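Local coordinates for protein probable arabinosyltransferase C (Mycobacterium tuberculosis, PDB 3PTY) that probably polymerises arabinose into the arabinan of the mycobacterial cell wall and binds carbohydrate through its lectin-like C-terminal domain, at residues D36-L41 against V250-N255; G46-V51 against Y151-N156; W208-A213 against T326-L331. All blocks are in the same frame, centred on the assembly; numbering follows the deposited sequence.

Contact 1 (D36-L41 against V250-N255); sequences DVLVEL and VRTLQN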
loop_
_atom_site.group_PDB
_atom_site.type_symbol
_atom_site.label_atom_id
_atom_site.label_comp_id
_atom_site.label_asym_id
_atom_site.label_seq_id
_atom_site.Cartn_x
_atom_site.Cartn_y
_atom_site.Cartn_z
ATOM N N ASP A 36 -13.195 5.434 14.624
ATOM C CA ASP A 36 -12.692 6.805 14.462
ATOM C C ASP A 36 -12.745 7.316 13.023
ATOM O O ASP A 36 -12.707 8.525 12.791
ATOM C CB ASP A 36 -11.267 6.924 15.000
ATOM C CG ASP A 36 -11.214 6.877 16.525
ATOM O OD1 ASP A 36 -12.057 6.189 17.135
ATOM O OD2 ASP A 36 -10.333 7.530 17.116
ATOM N N VAL A 37 -12.804 6.407 12.054
ATOM C CA VAL A 37 -12.989 6.817 10.661
ATOM C C VAL A 37 -14.471 7.093 10.439
ATOM O O VAL A 37 -15.314 6.236 10.699
ATOM C CB VAL A 37 -12.480 5.741 9.662
ATOM C CG1 VAL A 37 -12.792 6.142 8.218
ATOM C CG2 VAL A 37 -10.980 5.529 9.828
ATOM N N LEU A 38 -14.790 8.301 9.986
ATOM C CA LEU A 38 -16.168 8.686 9.710
ATOM C C LEU A 38 -16.404 8.671 8.203
ATOM O O LEU A 38 -15.673 9.308 7.452
ATOM C CB LEU A 38 -16.459 10.077 10.285
ATOM C CG LEU A 38 -16.283 10.207 11.801
ATOM C CD1 LEU A 38 -16.754 11.571 12.305
ATOM C CD2 LEU A 38 -17.038 9.098 12.499
ATOM N N VAL A 39 -17.432 7.951 7.770
ATOM C CA VAL A 39 -17.620 7.674 6.350
ATOM C C VAL A 39 -18.829 8.422 5.813
ATOM O O VAL A 39 -19.894 8.414 6.428
ATOM C CB VAL A 39 -17.825 6.168 6.113
ATOM C CG1 VAL A 39 -18.142 5.889 4.647
ATOM C CG2 VAL A 39 -16.588 5.389 6.571
ATOM N N GLU A 40 -18.653 9.057 4.659
ATOM C CA GLU A 40 -19.706 9.835 4.025
ATOM C C GLU A 40 -20.143 9.134 2.746
ATOM O O GLU A 40 -19.618 9.411 1.669
ATOM C CB GLU A 40 -19.187 11.245 3.706
ATOM C CG GLU A 40 -20.179 12.114 2.964
ATOM C CD GLU A 40 -19.592 13.453 2.530
ATOM O OE1 GLU A 40 -18.354 13.558 2.360
ATOM O OE2 GLU A 40 -20.388 14.397 2.349
ATOM N N LEU A 41 -21.096 8.214 2.869
ATOM C CA LEU A 41 -21.535 7.410 1.729
ATOM C C LEU A 41 -22.317 8.212 0.694
ATOM O O LEU A 41 -22.313 7.880 -0.492
ATOM C CB LEU A 41 -22.411 6.245 2.197
ATOM C CG LEU A 41 -21.698 5.058 2.845
ATOM C CD1 LEU A 41 -22.711 3.967 3.166
ATOM C CD2 LEU A 41 -20.624 4.533 1.914
ATOM N N VAL A 250 -22.322 11.701 8.104
ATOM C CA VAL A 250 -21.373 10.599 8.283
ATOM C C VAL A 250 -21.868 9.555 9.276
ATOM O O VAL A 250 -22.753 9.829 10.083
ATOM C CB VAL A 250 -19.985 11.107 8.774
ATOM C CG1 VAL A 250 -19.329 12.010 7.736
ATOM C CG2 VAL A 250 -20.123 11.834 10.109
ATOM N N ARG A 251 -21.286 8.359 9.189
ATOM C CA ARG A 251 -21.478 7.275 10.159
ATOM C C ARG A 251 -20.097 6.666 10.348
ATOM O O ARG A 251 -19.248 6.796 9.472
ATOM C CB ARG A 251 -22.423 6.208 9.602
ATOM C CG ARG A 251 -23.861 6.683 9.371
ATOM C CD ARG A 251 -24.544 5.862 8.267
ATOM N NE ARG A 251 -24.667 4.446 8.615
ATOM C CZ ARG A 251 -24.893 3.470 7.737
ATOM N NH1 ARG A 251 -25.020 3.741 6.445
ATOM N NH2 ARG A 251 -24.991 2.213 8.151
ATOM N N THR A 252 -19.850 6.009 11.474
ATOM C CA THR A 252 -18.536 5.402 11.671
ATOM C C THR A 252 -18.323 4.289 10.656
ATOM O O THR A 252 -19.276 3.658 10.198
ATOM C CB THR A 252 -18.384 4.797 13.067
ATOM O OG1 THR A 252 -19.298 3.705 13.195
ATOM C CG2 THR A 252 -18.660 5.846 14.157
ATOM N N LEU A 253 -17.068 4.040 10.305
ATOM C CA LEU A 253 -16.753 2.943 9.400
ATOM C C LEU A 253 -17.283 1.623 9.973
ATOM O O LEU A 253 -17.767 0.763 9.233
ATOM C CB LEU A 253 -15.244 2.874 9.167
ATOM C CG LEU A 253 -14.702 1.855 8.162
ATOM C CD1 LEU A 253 -13.388 2.355 7.530
ATOM C CD2 LEU A 253 -14.512 0.492 8.818
ATOM N N GLN A 254 -17.212 1.470 11.292
ATOM C CA GLN A 254 -17.736 0.260 11.930
ATOM C C GLN A 254 -19.225 0.094 11.640
ATOM O O GLN A 254 -19.701 -1.006 11.361
ATOM C CB GLN A 254 -17.500 0.285 13.441
ATOM C CG GLN A 254 -17.960 -0.992 14.147
ATOM C CD GLN A 254 -17.251 -2.217 13.614
ATOM O OE1 GLN A 254 -16.077 -2.154 13.263
ATOM N NE2 GLN A 254 -17.962 -3.340 13.544
ATOM N N ASN A 255 -19.965 1.192 11.714
ATOM C CA ASN A 255 -21.398 1.143 11.448
ATOM C C ASN A 255 -21.699 0.915 9.971
ATOM O O ASN A 255 -22.679 0.261 9.625
ATOM C CB ASN A 255 -22.081 2.426 11.933
ATOM C CG ASN A 255 -23.577 2.430 11.661
ATOM O OD1 ASN A 255 -24.018 2.653 10.531
ATOM N ND2 ASN A 255 -24.367 2.191 12.701
#
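Val37 O accepts a hydrogen bond from Leu253 N at 2.8 Å, and the CA-H of Thr252 lies against the same oxygen in a weaker contact. Two residues further along, Val39 N donates to Arg251 O at 2.7 Å in an almost straight bond (173°). The return bond, Arg251 N to Val39 O, is longer at 3.1 Å. Val39 and Arg251 thus form an antiparallel hydrogen-bonded pair, and Leu38 and Thr252 the non-hydrogen-bonded pair beside it. Leu38 CB packs on Val250 CB at 4.0 Å, while its CD2 branch meets Thr252 CG2. On the Val39 and Arg251 face, Val39 CG2 packs on Leu253 CB at 3.9 Å. Val37 CG1 runs alongside Leu253, touching its CD1 branch. Thr252 OG1 sits between its own N and carbonyl carbon (chi1 65°), where it accepts from Asn255 N at 3.0 Å. Arg251 NE and NH2 both bond Asn255 OD1 from the edge of the guanidinium, tying the exposed arginine to the first helical turn. Strand 37-40 lies between strands 251-252 and 322-331 of a mixed sheet. The short strand 251-252 is outermost within this chain, and it passes directly into a helix with threonine as N-cap.

Contact 2 (G46-V51 against Y151-N156); sequences GMLAPV and YRLPTN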
loop_
_atom_site.group_PDB
_atom_site.type_symbol
_atom_site.label_atom_id
_atom_site.label_comp_id
_atom_site.label_asym_id
_atom_site.label_seq_id
_atom_site.Cartn_x
_atom_site.Cartn_y
_atom_site.Cartn_z
ATOM N N GLY A 46 -25.403 15.993 1.798
ATOM C CA GLY A 46 -24.875 17.081 2.611
ATOM C C GLY A 46 -24.735 18.421 1.897
ATOM O O GLY A 46 -24.400 19.435 2.518
ATOM N N MET A 47 -24.982 18.430 0.591
ATOM C CA MET A 47 -24.833 19.644 -0.213
ATOM C C MET A 47 -25.656 20.803 0.360
ATOM O O MET A 47 -26.812 20.626 0.740
ATOM C CB MET A 47 -25.260 19.378 -1.661
ATOM C CG MET A 47 -24.315 18.477 -2.449
ATOM S SD MET A 47 -22.764 19.313 -2.829
ATOM C CE MET A 47 -21.804 17.953 -3.505
ATOM N N LEU A 48 -25.058 21.985 0.433
ATOM C CA LEU A 48 -25.795 23.167 0.868
ATOM C C LEU A 48 -26.760 23.574 -0.232
ATOM O O LEU A 48 -26.430 23.479 -1.411
ATOM C CB LEU A 48 -24.845 24.334 1.145
ATOM C CG LEU A 48 -23.764 24.122 2.202
ATOM C CD1 LEU A 48 -23.029 25.441 2.442
ATOM C CD2 LEU A 48 -24.375 23.599 3.496
ATOM N N ALA A 49 -27.947 24.033 0.151
ATOM C CA ALA A 49 -28.895 24.583 -0.815
ATOM C C ALA A 49 -28.411 25.951 -1.281
ATOM O O ALA A 49 -27.937 26.751 -0.477
ATOM C CB ALA A 49 -30.288 24.698 -0.189
ATOM N N PRO A 50 -28.515 26.227 -2.587
ATOM C CA PRO A 50 -28.204 27.581 -3.052
ATOM C C PRO A 50 -29.208 28.554 -2.451
ATOM O O PRO A 50 -30.355 28.172 -2.233
ATOM C CB PRO A 50 -28.424 27.497 -4.570
ATOM C CG PRO A 50 -28.382 26.044 -4.894
ATOM C CD PRO A 50 -28.905 25.331 -3.687
ATOM N N VAL A 51 -28.797 29.790 -2.193
ATOM C CA VAL A 51 -29.725 30.781 -1.645
ATOM C C VAL A 51 -30.777 31.192 -2.675
ATOM O O VAL A 51 -31.978 31.170 -2.391
ATOM C CB VAL A 51 -28.994 32.042 -1.152
ATOM C CG1 VAL A 51 -30.007 33.121 -0.752
ATOM C CG2 VAL A 51 -28.081 31.694 0.020
ATOM N N TYR A 151 -24.596 30.083 -1.107
ATOM C CA TYR A 151 -25.225 28.872 -0.595
ATOM C C TYR A 151 -25.649 29.094 0.856
ATOM O O TYR A 151 -24.977 29.797 1.601
ATOM C CB TYR A 151 -24.243 27.702 -0.658
ATOM C CG TYR A 151 -23.914 27.261 -2.063
ATOM C CD1 TYR A 151 -22.865 27.849 -2.769
ATOM C CD2 TYR A 151 -24.655 26.257 -2.692
ATOM C CE1 TYR A 151 -22.556 27.443 -4.060
ATOM C CE2 TYR A 151 -24.358 25.851 -3.993
ATOM C CZ TYR A 151 -23.310 26.447 -4.666
ATOM O OH TYR A 151 -22.994 26.039 -5.939
ATOM N N ARG A 152 -26.746 28.465 1.255
ATOM C CA ARG A 152 -27.323 28.680 2.573
ATOM C C ARG A 152 -26.684 27.751 3.599
ATOM O O ARG A 152 -26.612 26.537 3.391
ATOM C CB ARG A 152 -28.834 28.445 2.507
ATOM C CG ARG A 152 -29.603 28.696 3.811
ATOM C CD ARG A 152 -29.880 30.186 4.058
ATOM N NE ARG A 152 -30.810 30.839 3.119
ATOM C CZ ARG A 152 -31.669 30.227 2.300
ATOM N NH1 ARG A 152 -31.768 28.905 2.261
ATOM N NH2 ARG A 152 -32.448 30.953 1.506
ATOM N N LEU A 153 -26.213 28.318 4.705
ATOM C CA LEU A 153 -25.736 27.499 5.819
ATOM C C LEU A 153 -26.937 26.979 6.594
ATOM O O LEU A 153 -27.949 27.665 6.699
ATOM C CB LEU A 153 -24.833 28.307 6.752
ATOM C CG LEU A 153 -23.440 28.688 6.251
ATOM C CD1 LEU A 153 -22.833 29.748 7.163
ATOM C CD2 LEU A 153 -22.528 27.467 6.182
ATOM N N PRO A 154 -26.828 25.760 7.144
ATOM C CA PRO A 154 -27.938 25.142 7.877
ATOM C C PRO A 154 -28.283 25.897 9.157
ATOM O O PRO A 154 -27.414 26.506 9.784
ATOM C CB PRO A 154 -27.390 23.756 8.249
ATOM C CG PRO A 154 -26.190 23.550 7.395
ATOM C CD PRO A 154 -25.630 24.906 7.131
ATOM N N THR A 155 -29.554 25.856 9.531
ATOM C CA THR A 155 -29.985 26.335 10.834
ATOM C C THR A 155 -30.576 25.155 11.596
ATOM O O THR A 155 -30.459 25.065 12.819
ATOM C CB THR A 155 -31.026 27.459 10.709
ATOM O OG1 THR A 155 -32.083 27.041 9.836
ATOM C CG2 THR A 155 -30.378 28.712 10.142
ATOM N N ASN A 156 -31.197 24.241 10.852
ATOM C CA ASN A 156 -31.748 23.018 11.424
ATOM C C ASN A 156 -30.627 22.062 11.812
ATOM O O ASN A 156 -29.844 21.635 10.966
ATOM C CB ASN A 156 -32.691 22.351 10.430
HETATM O O HOH W 1 -28.263 24.516 2.982
#
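Leu48 packs against Tyr151 and Arg152 where an irregular loop crosses the end of strand 144-152. The strand belongs to the large antiparallel sheet of this lectin-like, beta-sandwich domain. Leu48 CB lies 3.9 Å from Tyr151 CB and 3.6 Å from Arg152 O. Its CD2 branch reaches Pro154 CD at 4.1 Å, the two side chains nearly perpendicular to each other. The Tyr151 ring has Leu48 O at its edge, near the ring plane, 3.5 Å from CD2. Pro50 CG also touches the ring, at Tyr151 CE2. Val51 CG2 rests on the backbone at Arg152 N. A single bridge joins Pro50 and Tyr151, and Arg152 N donates to Ala49 O at 2.7 Å, nearly straight. A water accepts from Ala49 N and donates to Arg152 O, extending the link. Further out, Leu48 is bonded through its backbone to Pro245, and Tyr151 to Val225 of strand 224-231. Helix 55-58 brings Ala58 against both Pro50 and Tyr151. The exposed Arg152 chain bends twice (chi2 80°, chi3 67°) and folds back over the loop. One face of its guanidinium then lies over Val51 CA, which is off-centre and 4.2 Å from the plane.

Contact 3 (W208-A213 against T326-L331); sequences WRNLRA and TVASYL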
loop_
_atom_site.group_PDB
_atom_site.type_symbol
_atom_site.label_atom_id
_atom_site.label_comp_id
_atom_site.label_asym_id
_atom_site.label_seq_id
_atom_site.Cartn_x
_atom_site.Cartn_y
_atom_site.Cartn_z
ATOM N N TRP A 208 -8.808 13.976 -7.665
ATOM C CA TRP A 208 -9.925 14.408 -6.835
ATOM C C TRP A 208 -9.654 14.160 -5.354
ATOM O O TRP A 208 -9.103 13.126 -4.976
ATOM C CB TRP A 208 -11.200 13.665 -7.229
ATOM C CG TRP A 208 -11.777 14.094 -8.546
ATOM C CD1 TRP A 208 -11.750 13.390 -9.716
ATOM C CD2 TRP A 208 -12.477 15.314 -8.826
ATOM N NE1 TRP A 208 -12.383 14.099 -10.706
ATOM C CE2 TRP A 208 -12.842 15.280 -10.189
ATOM C CE3 TRP A 208 -12.827 16.432 -8.061
ATOM C CZ2 TRP A 208 -13.536 16.321 -10.805
ATOM C CZ3 TRP A 208 -13.518 17.466 -8.671
ATOM C CH2 TRP A 208 -13.866 17.404 -10.033
ATOM N N ARG A 209 -10.039 15.110 -4.511
ATOM C CA ARG A 209 -9.935 14.905 -3.072
ATOM C C ARG A 209 -10.879 15.850 -2.363
ATOM O O ARG A 209 -11.511 16.689 -3.001
ATOM C CB ARG A 209 -8.497 15.101 -2.579
ATOM C CG ARG A 209 -7.972 16.530 -2.707
ATOM C CD ARG A 209 -6.921 16.611 -3.779
ATOM N NE ARG A 209 -6.222 17.892 -3.811
ATOM C CZ ARG A 209 -5.808 18.459 -4.937
ATOM N NH1 ARG A 209 -6.035 17.858 -6.101
ATOM N NH2 ARG A 209 -5.178 19.620 -4.911
ATOM N N ASN A 210 -10.978 15.708 -1.046
ATOM C CA ASN A 210 -11.882 16.530 -0.264
ATOM C C ASN A 210 -11.152 17.630 0.489
ATOM O O ASN A 210 -10.407 17.352 1.424
ATOM C CB ASN A 210 -12.682 15.652 0.708
ATOM C CG ASN A 210 -13.681 14.770 -0.012
ATOM O OD1 ASN A 210 -14.457 15.251 -0.833
ATOM N ND2 ASN A 210 -13.656 13.474 0.275
ATOM N N LEU A 211 -11.358 18.876 0.067
ATOM C CA LEU A 211 -10.851 20.028 0.807
ATOM C C LEU A 211 -11.729 20.213 2.038
ATOM O O LEU A 211 -12.941 20.022 1.962
ATOM C CB LEU A 211 -10.898 21.293 -0.057
ATOM C CG LEU A 211 -10.275 21.232 -1.456
ATOM C CD1 LEU A 211 -10.532 22.536 -2.201
ATOM C CD2 LEU A 211 -8.786 20.935 -1.383
ATOM N N ARG A 212 -11.128 20.578 3.169
ATOM C CA ARG A 212 -11.891 20.697 4.412
ATOM C C ARG A 212 -11.641 22.014 5.119
ATOM O O ARG A 212 -10.499 22.457 5.255
ATOM C CB ARG A 212 -11.589 19.551 5.389
ATOM C CG ARG A 212 -11.641 18.151 4.794
ATOM C CD ARG A 212 -10.254 17.518 4.772
ATOM N NE ARG A 212 -10.209 16.292 3.971
ATOM C CZ ARG A 212 -10.030 15.074 4.472
ATOM N NH1 ARG A 212 -9.867 14.911 5.780
ATOM N NH2 ARG A 212 -9.988 14.024 3.658
ATOM N N ALA A 213 -12.728 22.617 5.586
ATOM C CA ALA A 213 -12.669 23.843 6.370
ATOM C C ALA A 213 -13.503 23.631 7.628
ATOM O O ALA A 213 -14.689 23.322 7.539
ATOM C CB ALA A 213 -13.224 25.009 5.550
ATOM N N THR A 326 -13.625 4.636 -4.190
ATOM C CA THR A 326 -13.286 5.254 -2.918
ATOM C C THR A 326 -14.471 6.065 -2.404
ATOM O O THR A 326 -15.049 6.865 -3.132
ATOM C CB THR A 326 -12.052 6.155 -3.055
ATOM O OG1 THR A 326 -10.950 5.366 -3.515
ATOM C CG2 THR A 326 -11.686 6.792 -1.717
ATOM N N VAL A 327 -14.847 5.847 -1.151
ATOM C CA VAL A 327 -15.919 6.635 -0.564
ATOM C C VAL A 327 -15.303 7.730 0.301
ATOM O O VAL A 327 -14.208 7.566 0.846
ATOM C CB VAL A 327 -16.882 5.769 0.264
ATOM C CG1 VAL A 327 -17.512 4.687 -0.617
ATOM C CG2 VAL A 327 -16.152 5.136 1.427
ATOM N N ALA A 328 -15.986 8.860 0.410
ATOM C CA ALA A 328 -15.443 9.967 1.184
ATOM C C ALA A 328 -15.357 9.560 2.651
ATOM O O ALA A 328 -16.287 8.972 3.189
ATOM C CB ALA A 328 -16.318 11.205 1.020
ATOM N N SER A 329 -14.242 9.863 3.306
ATOM C CA SER A 329 -14.128 9.566 4.728
ATOM C C SER A 329 -13.195 10.552 5.426
ATOM O O SER A 329 -12.374 11.202 4.777
ATOM C CB SER A 329 -13.627 8.133 4.939
ATOM O OG SER A 329 -12.264 8.030 4.565
ATOM N N TYR A 330 -13.313 10.632 6.752
ATOM C CA TYR A 330 -12.577 11.608 7.554
ATOM C C TYR A 330 -12.189 10.972 8.879
ATOM O O TYR A 330 -12.962 10.214 9.449
ATOM C CB TYR A 330 -13.459 12.839 7.823
ATOM C CG TYR A 330 -14.148 13.326 6.568
ATOM C CD1 TYR A 330 -15.363 12.793 6.178
ATOM C CD2 TYR A 330 -13.567 14.298 5.760
ATOM C CE1 TYR A 330 -15.994 13.214 5.023
ATOM C CE2 TYR A 330 -14.198 14.729 4.589
ATOM C CZ TYR A 330 -15.409 14.181 4.234
ATOM O OH TYR A 330 -16.051 14.584 3.082
ATOM N N LEU A 331 -10.998 11.286 9.376
ATOM C CA LEU A 331 -10.569 10.772 10.678
ATOM C C LEU A 331 -11.012 11.726 11.789
ATOM O O LEU A 331 -10.561 12.867 11.848
ATOM C CB LEU A 331 -9.047 10.616 10.712
ATOM C CG LEU A 331 -8.462 10.031 11.998
ATOM C CD1 LEU A 331 -8.992 8.614 12.229
ATOM C CD2 LEU A 331 -6.934 10.043 11.946
HETATM O O HOH W 2 -12.155 11.844 2.057
HETATM O O HOH W 3 -9.622 11.709 5.202
HETATM O O HOH W 4 -9.211 13.210 8.240
#
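Strands 209-213 and 326-331 run in roughly the same direction, 31° apart, and their axes come no closer than 8.5 Å. No hydrogen bond passes directly between the segments at this spacing. Asn210 and Arg212 both point toward the other strand, with Leu211 between them pointing away. Across from them lie Ala328, Ser329 and Tyr330. Asn210 ND2 touches Ala328 CB at 3.6 Å. It also donates to a water that accepts from Ser329 N, so one water spans the gap between amide and backbone. Other polar ends are held outside the contact: Asn210 OD1 accepts from Thr168 and Arg246, and Tyr330 OH is bonded to Glu40 on the neighbouring strand. Strand 209-214 belongs to the antiparallel sheet and strand 322-331 to the mixed sheet. The contact therefore joins the two sheets of the carbohydrate-binding domain, near the centre of the chain. Arg212 carries the second half of it. Its chain bends at chi2 (113°), and NE donates back to Asn210 O at 2.8 Å, with that oxygen close to the guanidinium plane. This bond limits the rotation of the group. Tyr330 then meets it edge-on: CD2 stands 3.7 Å above one guanidinium face, off-centre, and the two planes are 64° apart. It is an edge-to-face approach and not a parallel stack. Two waters lie in the guanidinium plane. One accepts from Arg212 NH2 at 2.8 Å and donates to Ser329 O. The other accepts from Leu331 N at 2.9 Å and, weakly, from Arg212 NH1, which also donates to Trp335 O. Leu331 touches the bound octyl arabinofuranoside and packs on Trp267 of the second subunit.

Contacts 1 and 3 share the mixed sheet. Strands 37-40 and 322-331 are neighbours there, and the centres of the two contacts are about 12 Å apart. They also touch: Leu38 N lies 2.7 Å from Tyr330 O, a probable hydrogen bond. Contact 2 lies on the antiparallel sheet, which contact 3 also reaches through strand 209-214. Only contact 3 is fully buried; contacts 1 and 2 are partly buried. Their chemistry differs accordingly. Contact 1 is strand pairing within a sheet. Contact 2 joins a loop to a strand end by one direct backbone bond, one water bridge and apolar packing. Contact 3 lies between sheets, with no direct hydrogen bond and three bridging waters.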